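Local coordinates for N-isopropylammelide isopropylaminohydrolase (Burkholderia multivorans ATCC 17616, PDB 6NBO), which belongs to the zinc-binding amidohydrolase family, whose members are hydrolases built on a TIM-barrel catalytic domain, at residues A[64-69]-A[121-126]. Sequence-based numbering, arbitrary orientation. Where two conformers were deposited one is given.
Sequences GHTHLD and TRIRTH. With ZN (zinc ion), chain B.
Ile123 sets its CG2 methyl against Thr66 CG2, 3.9 Å away, with Leu68 CD1 just beyond. Arg124 lays CB and CD along Gly64 O before its chain bends off to Gln155 and Asp216, and its carbonyl O accepts the N-H of Thr66. At Thr125, paired in parallel with Thr66, OG1 stands anti to the backbone N (chi1 -176°); there it takes the N-H of Leu68 in an almost straight bond (2.9 Å, 178°) and gives its own proton to His126 O, so both roles of the hydroxyl are used where 64-69 leaves the strand. Leu68 CG rests on Thr125 OG1 at 3.6 Å. His126 N closes the backbone pairing on Thr66 O. The His126 ring carries CD2 over the centre of one face of His65, the planes 37° apart; His126 CB meets His67 CE1 at 3.5 Å. A water donates to Gly64 O, bonds His126 NE2 and, weakly, accepts from His65 ND1, whose main polar partner is Ser249. His65 and His67 turn NE2 to one of the two zinc ions, at 2.1 and 2.3 Å, which His218 and Asp304 also bind: the HxH motif at the C-terminal end of the first barrel strand, part of the metal site of the amidohydrolase TIM barrel.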
# COMPACT_ATOMS: atom_id res chain seq x y z
N GLY A 64 -0.93 -0.34 0.76
CA GLY A 64 0.42 0.18 0.83
C GLY A 64 1.46 -0.59 0.02
O GLY A 64 2.61 -0.15 -0.06
N HIS A 65 1.09 -1.73 -0.57
CA HIS A 65 2.06 -2.53 -1.33
C HIS A 65 1.31 -3.57 -2.15
O HIS A 65 0.89 -4.60 -1.61
CB HIS A 65 3.08 -3.22 -0.42
CG HIS A 65 4.17 -3.97 -1.14
ND1 HIS A 65 5.51 -3.68 -0.98
CD2 HIS A 65 4.12 -5.05 -1.97
CE1 HIS A 65 6.24 -4.53 -1.69
NE2 HIS A 65 5.42 -5.36 -2.31
N THR A 66 1.15 -3.33 -3.44
CA THR A 66 0.67 -4.38 -4.32
C THR A 66 1.43 -4.27 -5.64
O THR A 66 2.37 -3.47 -5.77
CB THR A 66 -0.85 -4.31 -4.48
OG1 THR A 66 -1.30 -5.52 -5.13
CG2 THR A 66 -1.28 -3.09 -5.32
N HIS A 67 1.03 -5.10 -6.61
CA HIS A 67 1.69 -5.21 -7.92
C HIS A 67 0.55 -5.24 -8.94
O HIS A 67 0.18 -6.30 -9.44
CB HIS A 67 2.58 -6.45 -8.01
CG HIS A 67 3.77 -6.43 -7.10
ND1 HIS A 67 5.00 -5.96 -7.50
CD2 HIS A 67 3.92 -6.82 -5.81
CE1 HIS A 67 5.86 -6.07 -6.50
NE2 HIS A 67 5.23 -6.57 -5.46
N LEU A 68 -0.01 -4.05 -9.25
CA LEU A 68 -1.19 -3.98 -10.10
C LEU A 68 -0.89 -4.45 -11.52
O LEU A 68 -1.80 -4.91 -12.23
CB LEU A 68 -1.76 -2.56 -10.16
CG LEU A 68 -2.36 -1.90 -8.92
CD1 LEU A 68 -2.77 -0.46 -9.22
CD2 LEU A 68 -3.53 -2.69 -8.37
N ASP A 69 0.36 -4.33 -11.95
CA ASP A 69 0.70 -4.72 -13.31
C ASP A 69 0.65 -6.24 -13.49
O ASP A 69 0.44 -6.71 -14.61
CB ASP A 69 2.08 -4.17 -13.71
CG ASP A 69 3.22 -4.67 -12.79
OD1 ASP A 69 3.01 -4.79 -11.56
OD2 ASP A 69 4.33 -4.91 -13.32
N THR A 121 -9.05 3.88 -1.50
CA THR A 121 -8.98 5.06 -2.36
C THR A 121 -7.55 5.54 -2.56
O THR A 121 -7.33 6.55 -3.24
CB THR A 121 -9.82 6.20 -1.77
OG1 THR A 121 -9.33 6.51 -0.46
CG2 THR A 121 -11.29 5.77 -1.67
N ARG A 122 -6.58 4.86 -1.97
CA ARG A 122 -5.17 5.19 -2.09
C ARG A 122 -4.39 3.90 -2.23
O ARG A 122 -4.55 2.99 -1.41
CB ARG A 122 -4.70 5.99 -0.88
CG ARG A 122 -5.55 7.25 -0.66
CD ARG A 122 -4.85 8.24 0.17
NE ARG A 122 -5.75 9.22 0.77
CZ ARG A 122 -5.43 10.50 0.90
NH1 ARG A 122 -4.27 10.93 0.43
NH2 ARG A 122 -6.26 11.35 1.49
N ILE A 123 -3.54 3.81 -3.26
CA ILE A 123 -2.80 2.58 -3.56
C ILE A 123 -1.35 2.93 -3.86
O ILE A 123 -1.09 3.80 -4.70
CB ILE A 123 -3.41 1.83 -4.76
CG1 ILE A 123 -4.90 1.53 -4.55
CG2 ILE A 123 -2.57 0.57 -5.06
CD1 ILE A 123 -5.55 0.77 -5.74
N ARG A 124 -0.42 2.24 -3.21
CA ARG A 124 0.97 2.21 -3.64
C ARG A 124 1.22 0.90 -4.37
O ARG A 124 1.10 -0.18 -3.78
CB ARG A 124 1.95 2.35 -2.48
CG ARG A 124 3.43 2.20 -2.94
CD ARG A 124 4.43 2.47 -1.80
NE ARG A 124 4.48 3.88 -1.45
CZ ARG A 124 5.37 4.42 -0.63
NH1 ARG A 124 6.32 3.66 -0.08
NH2 ARG A 124 5.32 5.72 -0.37
N THR A 125 1.57 0.98 -5.65
CA THR A 125 1.83 -0.21 -6.43
C THR A 125 3.26 -0.17 -6.95
O THR A 125 3.77 0.88 -7.35
CB THR A 125 0.87 -0.38 -7.61
OG1 THR A 125 1.14 -1.63 -8.27
CG2 THR A 125 1.02 0.76 -8.63
N HIS A 126 3.90 -1.32 -6.90
CA HIS A 126 5.13 -1.53 -7.63
C HIS A 126 4.76 -1.94 -9.05
O HIS A 126 3.69 -2.51 -9.29
CB HIS A 126 5.97 -2.59 -6.92
CG HIS A 126 6.32 -2.19 -5.52
ND1 HIS A 126 7.61 -1.88 -5.13
CD2 HIS A 126 5.55 -2.02 -4.42
CE1 HIS A 126 7.61 -1.53 -3.85
NE2 HIS A 126 6.37 -1.61 -3.40
ZN ZN B . 6.11 -6.96 -3.42
O HOH W 1 5.25 -0.86 -0.89